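Local coordinates for protein NS6 protease (Murine norovirus 1, PDB 4ASH) that probably cleaves the viral polyprotein as a cysteine protease with a trypsin-like fold, releasing the mature non-structural proteins of the norovirus, at residues F20-S23 / G24-I28; F27-A30 / K31-P35; G38-F42 / G43-G47; A108-G112 / S113-H117. The protein carries 1 engineered substitution. All coordinates share one frame; numbering follows the deposited sequence.

How the contacts relate
Contacts 1, 2 and 3 follow one another along the first part of the chain, and contact 4 comes much later. Contacts 1 and 2 share Phe27 and Ile28 on strand 26-30, the middle strand of the antiparallel five-stranded sheet, and their centres are 12 Å apart. Contact 3 lies in the loop between strands 26-30 and 49-54, where the ring of Phe42 folds back onto Trp21 and Phe27 of contact 1. Contact 4 is the tip of the hairpin of strands 96-111 and 114-123 in the second sheet, about 7 Å from contact 2 at the nearest atoms. The two sheets are consistent with the two barrel domains of a chymotrypsin-like protease, and contact 2 carries a probable active-site histidine.

Contact 1 (F20-S23 / G24-I28); sequences FWVS and GHVFI
Phe20 pairs with Ile28 through both of its backbone polar atoms: Phe20 N gives its hydrogen to Ile28 O at 2.9 Å, and Phe20 O takes the one from Ile28 N. On the side-chain side the pair meets only near the backbone, Phe20 CB resting against Ile28 CG1, while the phenyl ring leads off toward Val11 and Val155.

Trp21 sits across from Phe27 in a non-hydrogen-bonded pair, and here the side chains do the work. Phe27 turns its ring edge to the indole face, with the two planes at 54°. Its CD1 stands over the centre of the indole, 3.5 Å from Trp21 CE2, while Phe27 CB makes a CH-pi contact over the six-membered ring. Phe27 CG lies anti to its own backbone N (chi1 -176°), which brings this edge against the indole face. Phe14 and Phe42 add further aromatic contacts to Phe27.

At Val22 the chain begins to turn. Val22 N bonds to Val26 O at 2.8 Å, and that same oxygen takes a weak second bond from Ser23 N. The CG2 branch of Val22 crosses Ile28 at about a right angle, 3.8 Å from Ile28 CG2.

Ser23 then tucks its hydroxyl inside the bend: OG accepts His25 N at 3.0 Å and, weakly, Val26 N. Such a serine oxygen reaching the amide two residues on is an ST turn, which here closes the beta hairpin of strands 17-21 and 26-30 in the N-terminal barrel of this trypsin-like fold.

Contact 2 (F27-A30 / K31-P35); sequences FITA and KHVAP
Val33 pushes its CG2 methyl up against Thr29, coming within 3.4 Å of Thr29 OG1, the two side chains meeting at a slant. The same methyl lies 3.3 Å from Ala30 O: CG1 stands anti to the carbonyl carbon of Val33 (chi1 -53°), which leaves CG2 in the remaining position, facing back to the strand. The threonine hydroxyl has its polar partner in Trp18 O on the neighbouring strand 17-21, so the valine packs beside an oxygen that is already bonded.

Ala30 O closes the turn at the end of strand 26-30. It accepts Val33 N at 3.1 Å, with the donor well above the carbonyl plane, and receives a weak bond from Ala34 N; Ala34 N also reaches Lys31 O at 3.2 Å. In chymotrypsin-like proteases a turn at this place, after a strand of the first barrel, carries the histidine of the active site, and His32 probably fills that role, its ND1 bonded to Asp56 OD2. Ala141, against its side chain, stands where the family's nucleophilic cysteine is expected and is probably the engineered residue.

Val33 CG1 lies 3.5 Å above the ring plane of His32, offset toward the rim, and Ala30 CB approaches His32 ND1 to 3.9 Å. Further along, the methyl of Ala34 passes near Thr29 CG2 and meets Phe14 and Leu58.

Contact 3 (G38-F42 / G43-G47); sequences GTEIF and GRKPG
Ile41 and Arg44 hold each other by two backbone bonds, Arg44 N to Ile41 O at 2.8 Å and Ile41 N to Arg44 O at 3.0 Å. The second runs in the carbonyl plane; in the first the donor stands well above it. Phe42 and Gly43 fill the two corner positions, both with positive phi.

Around this pair of bonds, the glutamate chain lies across the turn. With CG opposite the backbone N (chi1 172°) and the chain extended beyond it (chi2 -180°), Glu40 passes Arg44 O, its CG 3.3 Å from that oxygen, and carries OE2 to 3.6 Å from Gly43 CA. Its charge is 5.9 Å from Lys45 NZ, measured from Glu40 OE1, too far for a salt bridge. At the open end Pro46 CG rests on Gly38 O at 3.6 Å.

Further out, the guanidinium of Arg44 bonds to Ser64 O and Ala65 O, tying the turn to the chain after strand 57-62, while Lys45 N is held by Asp48 OD2. Phe42 reaches the Trp21 ring and Phe62. This is a type I' beta turn closed by a single antiparallel bridge, a type common in two-residue hairpins, within the loop between strands 26-30 and 49-54.

Contact 4 (A108-G112 / S113-H117); sequences AIKIG and SAVVH
Ile109 and Val116 exchange two nearly straight backbone bonds, Ile109 N to Val116 O at 2.8 Å and Val116 N to Ile109 O at 2.7 Å. One step toward the tip, Ile111 N reaches Ala114 O at 2.9 Å, and Ala114 N returns to Ile111 O at 3.0 Å from well above that carbonyl plane. The amide and carbonyl groups of these four residues are thereby all satisfied within the hairpin; beyond them the backbone of His117 bonds to Thr173. Three of the oxygens also meet a CA-H: Val115 CA meets Ile109 O, Ala108 CA meets Val116 O and Lys110 CA meets Ala114 O.

Ala114 O has extra company from a side chain. Lys110 bends at chi2 (81°) and again at chi3 (85°), which curls its aliphatic part back over the partner strand and lays CD 3.3 Å from Ala114 O. The amine itself makes no bond across the turn, since Lys110 NZ stops 4.1 Å from Ser113 O.

The side chains alternate between the two faces. Ala108 CB touches Val115 CG1 on the face with Lys110, while on the other Ile111 CG1 lies slantwise against Val116 CG2 at 3.9 Å. That second face turns inward at Val116, which packs on Ala172 and Asp56, and at Ile109, which meets Ile170.

Gly112 and Ser113 form the corner, Gly112 with a positive phi of 57°. This is a type II' turn closing a two-residue beta hairpin between strands 96-111 and 114-123, consistent with the bII-cII hairpin of the C-terminal barrel in norovirus proteases.

Contact 1 (F20-S23 / G24-I28)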
loop_
_atom_site.group_PDB
_atom_site.type_symbol
_atom_site.label_atom_id
_atom_site.label_comp_id
_atom_site.label_asym_id
_atom_site.label_seq_id
_atom_site.Cartn_x
_atom_site.Cartn_y
_atom_site.Cartn_z
ATOM N N PHE A 20 -2.619 6.228 0.764
ATOM C CA PHE A 20 -3.448 5.909 1.922
ATOM C C PHE A 20 -2.958 6.652 3.146
ATOM O O PHE A 20 -1.759 6.608 3.470
ATOM C CB PHE A 20 -3.379 4.405 2.198
ATOM C CG PHE A 20 -4.261 3.942 3.331
ATOM C CD1 PHE A 20 -5.640 3.908 3.185
ATOM C CD2 PHE A 20 -3.712 3.530 4.542
ATOM C CE1 PHE A 20 -6.454 3.466 4.205
ATOM C CE2 PHE A 20 -4.524 3.090 5.569
ATOM C CZ PHE A 20 -5.886 3.053 5.411
ATOM N N TRP A 21 -3.876 7.335 3.829
ATOM C CA TRP A 21 -3.554 7.955 5.114
ATOM C C TRP A 21 -3.564 6.949 6.243
ATOM O O TRP A 21 -4.623 6.498 6.678
ATOM C CB TRP A 21 -4.545 9.085 5.432
ATOM C CG TRP A 21 -4.399 10.240 4.517
ATOM C CD1 TRP A 21 -5.162 10.512 3.414
ATOM C CD2 TRP A 21 -3.403 11.266 4.580
ATOM N NE1 TRP A 21 -4.709 11.658 2.799
ATOM C CE2 TRP A 21 -3.625 12.137 3.490
ATOM C CE3 TRP A 21 -2.335 11.528 5.445
ATOM C CZ2 TRP A 21 -2.826 13.256 3.247
ATOM C CZ3 TRP A 21 -1.541 12.640 5.203
ATOM C CH2 TRP A 21 -1.784 13.486 4.114
ATOM N N VAL A 22 -2.372 6.587 6.713
ATOM C CA VAL A 22 -2.244 5.705 7.869
ATOM C C VAL A 22 -2.672 6.460 9.129
ATOM O O VAL A 22 -3.227 5.877 10.063
ATOM C CB VAL A 22 -0.799 5.216 8.022
ATOM C CG1 VAL A 22 -0.652 4.303 9.256
ATOM C CG2 VAL A 22 -0.389 4.457 6.776
ATOM N N SER A 23 -2.414 7.762 9.142
ATOM C CA SER A 23 -2.828 8.623 10.242
ATOM C C SER A 23 -3.000 10.001 9.673
ATOM O O SER A 23 -2.808 10.204 8.483
ATOM C CB SER A 23 -1.750 8.683 11.320
ATOM O OG SER A 23 -0.606 9.388 10.849
ATOM N N GLY A 24 -3.333 10.970 10.511
ATOM C CA GLY A 24 -3.418 12.328 10.020
ATOM C C GLY A 24 -2.087 12.892 9.555
ATOM O O GLY A 24 -2.065 13.916 8.849
ATOM N N HIS A 25 -0.988 12.248 9.970
ATOM C CA HIS A 25 0.370 12.700 9.678
ATOM C C HIS A 25 1.083 11.840 8.635
ATOM O O HIS A 25 2.091 12.264 8.084
ATOM C CB HIS A 25 1.234 12.663 10.959
ATOM C CG HIS A 25 0.780 13.601 12.038
ATOM N ND1 HIS A 25 1.394 14.813 12.279
ATOM C CD2 HIS A 25 -0.210 13.494 12.956
ATOM C CE1 HIS A 25 0.790 15.421 13.286
ATOM N NE2 HIS A 25 -0.185 14.641 13.721
ATOM N N VAL A 26 0.588 10.628 8.385
ATOM C CA VAL A 26 1.364 9.657 7.609
ATOM C C VAL A 26 0.593 9.185 6.393
ATOM O O VAL A 26 -0.527 8.688 6.510
ATOM C CB VAL A 26 1.791 8.423 8.455
ATOM C CG1 VAL A 26 2.463 7.382 7.570
ATOM C CG2 VAL A 26 2.742 8.832 9.569
ATOM N N PHE A 27 1.213 9.351 5.230
ATOM C CA PHE A 27 0.611 8.993 3.944
ATOM C C PHE A 27 1.556 8.047 3.226
ATOM O O PHE A 27 2.744 8.359 3.051
ATOM C CB PHE A 27 0.385 10.268 3.126
ATOM C CG PHE A 27 -0.319 10.041 1.813
ATOM C CD1 PHE A 27 -1.692 9.842 1.774
ATOM C CD2 PHE A 27 0.391 10.047 0.625
ATOM C CE1 PHE A 27 -2.346 9.649 0.570
ATOM C CE2 PHE A 27 -0.263 9.849 -0.591
ATOM C CZ PHE A 27 -1.629 9.653 -0.612
ATOM N N ILE A 28 1.046 6.881 2.830
ATOM C CA ILE A 28 1.867 5.887 2.150
ATOM C C ILE A 28 1.384 5.662 0.713
ATOM O O ILE A 28 0.195 5.810 0.415
ATOM C CB ILE A 28 1.921 4.541 2.914
ATOM C CG1 ILE A 28 0.541 3.852 2.965
ATOM C CG2 ILE A 28 2.525 4.759 4.304
ATOM C CD1 ILE A 28 0.587 2.450 3.647
#

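Contact 2 (F27-A30 / K31-P35)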
loop_
_atom_site.group_PDB
_atom_site.type_symbol
_atom_site.label_atom_id
_atom_site.label_comp_id
_atom_site.label_asym_id
_atom_site.label_seq_id
_atom_site.Cartn_x
_atom_site.Cartn_y
_atom_site.Cartn_z
ATOM N N PHE A 27 1.213 9.351 5.230
ATOM C CA PHE A 27 0.611 8.993 3.944
ATOM C C PHE A 27 1.556 8.047 3.226
ATOM O O PHE A 27 2.744 8.359 3.051
ATOM C CB PHE A 27 0.385 10.268 3.126
ATOM C CG PHE A 27 -0.319 10.041 1.813
ATOM C CD1 PHE A 27 -1.692 9.842 1.774
ATOM C CD2 PHE A 27 0.391 10.047 0.625
ATOM C CE1 PHE A 27 -2.346 9.649 0.570
ATOM C CE2 PHE A 27 -0.263 9.849 -0.591
ATOM C CZ PHE A 27 -1.629 9.653 -0.612
ATOM N N ILE A 28 1.046 6.881 2.830
ATOM C CA ILE A 28 1.867 5.887 2.150
ATOM C C ILE A 28 1.384 5.662 0.713
ATOM O O ILE A 28 0.195 5.810 0.415
ATOM C CB ILE A 28 1.921 4.541 2.914
ATOM C CG1 ILE A 28 0.541 3.852 2.965
ATOM C CG2 ILE A 28 2.525 4.759 4.304
ATOM C CD1 ILE A 28 0.587 2.450 3.647
ATOM N N THR A 29 2.314 5.307 -0.171
ATOM C CA THR A 29 1.974 5.101 -1.578
ATOM C C THR A 29 3.040 4.209 -2.223
ATOM O O THR A 29 4.016 3.820 -1.584
ATOM C CB THR A 29 1.865 6.456 -2.339
ATOM O OG1 THR A 29 1.381 6.240 -3.679
ATOM C CG2 THR A 29 3.213 7.142 -2.414
ATOM N N ALA A 30 2.846 3.899 -3.498
ATOM C CA ALA A 30 3.838 3.197 -4.289
ATOM C C ALA A 30 4.815 4.224 -4.850
ATOM O O ALA A 30 4.408 5.198 -5.475
ATOM C CB ALA A 30 3.157 2.442 -5.423
ATOM N N LYS A 31 6.104 4.014 -4.628
ATOM C CA LYS A 31 7.113 4.925 -5.151
ATOM C C LYS A 31 6.919 5.249 -6.637
ATOM O O LYS A 31 7.019 6.413 -7.055
ATOM C CB LYS A 31 8.525 4.376 -4.899
ATOM C CG LYS A 31 9.612 5.373 -5.269
ATOM C CD LYS A 31 10.999 4.828 -5.002
ATOM C CE LYS A 31 12.054 5.881 -5.308
ATOM N NZ LYS A 31 13.375 5.528 -4.714
ATOM N N HIS A 32 6.606 4.229 -7.432
ATOM C CA HIS A 32 6.546 4.412 -8.880
ATOM C C HIS A 32 5.378 5.260 -9.380
ATOM O O HIS A 32 5.374 5.641 -10.550
ATOM C CB HIS A 32 6.613 3.075 -9.632
ATOM C CG HIS A 32 5.333 2.304 -9.642
ATOM N ND1 HIS A 32 5.003 1.379 -8.672
ATOM C CD2 HIS A 32 4.312 2.287 -10.535
ATOM C CE1 HIS A 32 3.832 0.841 -8.957
ATOM N NE2 HIS A 32 3.392 1.371 -10.088
ATOM N N VAL A 33 4.402 5.562 -8.520
ATOM C CA VAL A 33 3.284 6.399 -8.951
ATOM C C VAL A 33 3.412 7.830 -8.441
ATOM O O VAL A 33 2.724 8.729 -8.918
ATOM C CB VAL A 33 1.892 5.842 -8.536
ATOM C CG1 VAL A 33 1.712 4.395 -8.983
ATOM C CG2 VAL A 33 1.656 5.996 -7.033
ATOM N N ALA A 34 4.307 8.047 -7.482
ATOM C CA ALA A 34 4.345 9.327 -6.789
ATOM C C ALA A 34 4.793 10.475 -7.685
ATOM O O ALA A 34 5.565 10.277 -8.621
ATOM C CB ALA A 34 5.242 9.237 -5.568
ATOM N N PRO A 35 4.308 11.687 -7.385
ATOM C CA PRO A 35 4.824 12.883 -8.054
ATOM C C PRO A 35 6.320 12.980 -7.796
ATOM O O PRO A 35 6.802 12.409 -6.813
ATOM C CB PRO A 35 4.106 14.025 -7.336
ATOM C CG PRO A 35 2.868 13.419 -6.777
ATOM C CD PRO A 35 3.258 12.007 -6.405
#

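Contact 3 (G38-F42 / G43-G47)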
loop_
_atom_site.group_PDB
_atom_site.type_symbol
_atom_site.label_atom_id
_atom_site.label_comp_id
_atom_site.label_asym_id
_atom_site.label_seq_id
_atom_site.Cartn_x
_atom_site.Cartn_y
_atom_site.Cartn_z
ATOM N N GLY A 38 10.207 16.687 -4.390
ATOM C CA GLY A 38 10.232 18.138 -4.409
ATOM C C GLY A 38 8.963 18.790 -4.931
ATOM O O GLY A 38 8.958 19.988 -5.210
ATOM N N THR A 39 7.890 18.011 -5.062
ATOM C CA THR A 39 6.591 18.540 -5.486
ATOM C C THR A 39 5.750 18.942 -4.275
ATOM O O THR A 39 5.688 18.216 -3.284
ATOM C CB THR A 39 5.787 17.490 -6.310
ATOM O OG1 THR A 39 6.508 17.142 -7.498
ATOM C CG2 THR A 39 4.408 18.010 -6.693
ATOM N N GLU A 40 5.091 20.092 -4.354
ATOM C CA GLU A 40 4.140 20.470 -3.316
ATOM C C GLU A 40 2.937 19.519 -3.352
ATOM O O GLU A 40 2.349 19.287 -4.414
ATOM C CB GLU A 40 3.697 21.927 -3.487
ATOM C CG GLU A 40 2.564 22.331 -2.568
ATOM C CD GLU A 40 2.147 23.780 -2.761
ATOM O OE1 GLU A 40 2.949 24.569 -3.307
ATOM O OE2 GLU A 40 1.013 24.124 -2.367
ATOM N N ILE A 41 2.590 18.937 -2.208
ATOM C CA ILE A 41 1.443 18.024 -2.155
ATOM C C ILE A 41 0.511 18.345 -0.993
ATOM O O ILE A 41 0.962 18.722 0.084
ATOM C CB ILE A 41 1.892 16.558 -2.053
ATOM C CG1 ILE A 41 2.833 16.379 -0.859
ATOM C CG2 ILE A 41 2.565 16.101 -3.352
ATOM C CD1 ILE A 41 3.251 14.942 -0.615
ATOM N N PHE A 42 -0.792 18.206 -1.221
ATOM C CA PHE A 42 -1.798 18.514 -0.206
ATOM C C PHE A 42 -1.606 19.899 0.399
ATOM O O PHE A 42 -1.873 20.112 1.585
ATOM C CB PHE A 42 -1.799 17.452 0.895
ATOM C CG PHE A 42 -1.801 16.050 0.377
ATOM C CD1 PHE A 42 -2.733 15.642 -0.569
ATOM C CD2 PHE A 42 -0.860 15.136 0.823
ATOM C CE1 PHE A 42 -2.734 14.351 -1.057
ATOM C CE2 PHE A 42 -0.850 13.835 0.342
ATOM C CZ PHE A 42 -1.783 13.436 -0.599
ATOM N N GLY A 43 -1.126 20.829 -0.420
ATOM C CA GLY A 43 -0.966 22.210 -0.005
ATOM C C GLY A 43 0.251 22.406 0.888
ATOM O O GLY A 43 0.393 23.444 1.535
ATOM N N ARG A 44 1.126 21.405 0.937
ATOM C CA ARG A 44 2.321 21.485 1.771
ATOM C C ARG A 44 3.596 21.465 0.928
ATOM O O ARG A 44 3.724 20.674 -0.005
ATOM C CB ARG A 44 2.337 20.335 2.785
ATOM C CG ARG A 44 1.083 20.252 3.640
ATOM C CD ARG A 44 1.045 21.340 4.733
ATOM N NE ARG A 44 -0.175 21.232 5.526
ATOM C CZ ARG A 44 -0.292 20.480 6.621
ATOM N NH1 ARG A 44 0.745 19.777 7.073
ATOM N NH2 ARG A 44 -1.454 20.431 7.257
ATOM N N LYS A 45 4.543 22.334 1.260
ATOM C CA LYS A 45 5.797 22.396 0.519
ATOM C C LYS A 45 6.827 21.428 1.086
ATOM O O LYS A 45 6.780 21.090 2.268
ATOM C CB LYS A 45 6.366 23.816 0.543
ATOM C CG LYS A 45 5.481 24.884 -0.082
ATOM C CD LYS A 45 6.127 26.253 0.075
ATOM C CE LYS A 45 5.243 27.366 -0.455
ATOM N NZ LYS A 45 5.837 28.707 -0.180
ATOM N N PRO A 46 7.762 20.973 0.240
ATOM C CA PRO A 46 8.889 20.179 0.728
ATOM C C PRO A 46 9.498 20.905 1.919
ATOM O O PRO A 46 9.604 22.133 1.902
ATOM C CB PRO A 46 9.844 20.181 -0.460
ATOM C CG PRO A 46 8.922 20.230 -1.645
ATOM C CD PRO A 46 7.791 21.136 -1.224
ATOM N N GLY A 47 9.861 20.159 2.952
ATOM C CA GLY A 47 10.301 20.772 4.191
ATOM C C GLY A 47 9.221 20.759 5.259
ATOM O O GLY A 47 9.528 20.742 6.448
#

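Contact 4 (A108-G112 / S113-H117)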
loop_
_atom_site.group_PDB
_atom_site.type_symbol
_atom_site.label_atom_id
_atom_site.label_comp_id
_atom_site.label_asym_id
_atom_site.label_seq_id
_atom_site.Cartn_x
_atom_site.Cartn_y
_atom_site.Cartn_z
ATOM N N ALA A 108 12.105 -10.359 -1.862
ATOM C CA ALA A 108 12.568 -9.277 -2.716
ATOM C C ALA A 108 12.269 -9.709 -4.138
ATOM O O ALA A 108 12.837 -10.690 -4.644
ATOM C CB ALA A 108 14.051 -9.038 -2.529
ATOM N N ILE A 109 11.352 -8.993 -4.768
ATOM C CA ILE A 109 10.768 -9.420 -6.032
ATOM C C ILE A 109 11.224 -8.487 -7.139
ATOM O O ILE A 109 11.158 -7.274 -7.004
ATOM C CB ILE A 109 9.233 -9.387 -5.926
ATOM C CG1 ILE A 109 8.768 -10.398 -4.875
ATOM C CG2 ILE A 109 8.581 -9.662 -7.279
ATOM C CD1 ILE A 109 7.546 -9.955 -4.101
ATOM N N LYS A 110 11.695 -9.051 -8.240
ATOM C CA LYS A 110 12.132 -8.240 -9.366
ATOM C C LYS A 110 10.968 -7.959 -10.308
ATOM O O LYS A 110 10.374 -8.878 -10.865
ATOM C CB LYS A 110 13.251 -8.959 -10.125
ATOM C CG LYS A 110 13.508 -8.398 -11.514
ATOM C CD LYS A 110 14.379 -7.152 -11.480
ATOM C CE LYS A 110 15.853 -7.525 -11.467
ATOM N NZ LYS A 110 16.710 -6.460 -12.062
ATOM N N ILE A 111 10.631 -6.681 -10.458
ATOM C CA ILE A 111 9.586 -6.240 -11.371
ATOM C C ILE A 111 10.220 -5.287 -12.376
ATOM O O ILE A 111 10.626 -4.178 -12.013
ATOM C CB ILE A 111 8.504 -5.465 -10.611
ATOM C CG1 ILE A 111 7.988 -6.266 -9.418
ATOM C CG2 ILE A 111 7.366 -5.061 -11.552
ATOM C CD1 ILE A 111 7.238 -7.498 -9.790
ATOM N N GLY A 112 10.312 -5.710 -13.633
ATOM C CA GLY A 112 11.035 -4.923 -14.613
ATOM C C GLY A 112 12.464 -4.695 -14.155
ATOM O O GLY A 112 13.183 -5.644 -13.853
ATOM N N SER A 113 12.869 -3.431 -14.074
ATOM C CA SER A 113 14.235 -3.087 -13.691
ATOM C C SER A 113 14.378 -2.813 -12.193
ATOM O O SER A 113 15.478 -2.541 -11.706
ATOM C CB SER A 113 14.722 -1.876 -14.491
ATOM O OG SER A 113 13.917 -0.737 -14.232
ATOM N N ALA A 114 13.266 -2.892 -11.466
ATOM C CA ALA A 114 13.258 -2.592 -10.038
ATOM C C ALA A 114 13.213 -3.846 -9.172
ATOM O O ALA A 114 12.765 -4.904 -9.608
ATOM C CB ALA A 114 12.092 -1.688 -9.699
ATOM N N VAL A 115 13.689 -3.710 -7.939
ATOM C CA VAL A 115 13.574 -4.764 -6.937
ATOM C C VAL A 115 12.682 -4.271 -5.796
ATOM O O VAL A 115 12.964 -3.252 -5.164
ATOM C CB VAL A 115 14.956 -5.203 -6.397
ATOM C CG1 VAL A 115 14.794 -6.093 -5.172
ATOM C CG2 VAL A 115 15.757 -5.913 -7.486
ATOM N N VAL A 116 11.592 -4.993 -5.559
ATOM C CA VAL A 116 10.555 -4.576 -4.624
ATOM C C VAL A 116 10.569 -5.473 -3.392
ATOM O O VAL A 116 10.360 -6.665 -3.495
ATOM C CB VAL A 116 9.161 -4.704 -5.260
ATOM C CG1 VAL A 116 8.064 -4.326 -4.259
ATOM C CG2 VAL A 116 9.066 -3.862 -6.530
ATOM N N HIS A 117 10.783 -4.902 -2.216
ATOM C CA HIS A 117 10.587 -5.679 -1.005
ATOM C C HIS A 117 9.099 -5.692 -0.753
ATOM O O HIS A 117 8.475 -4.642 -0.625
ATOM C CB HIS A 117 11.313 -5.038 0.174
ATOM C CG HIS A 117 12.743 -4.720 -0.111
ATOM N ND1 HIS A 117 13.705 -5.695 -0.240
ATOM C CD2 HIS A 117 13.371 -3.538 -0.313
ATOM C CE1 HIS A 117 14.871 -5.128 -0.495
ATOM N NE2 HIS A 117 14.696 -3.820 -0.546
#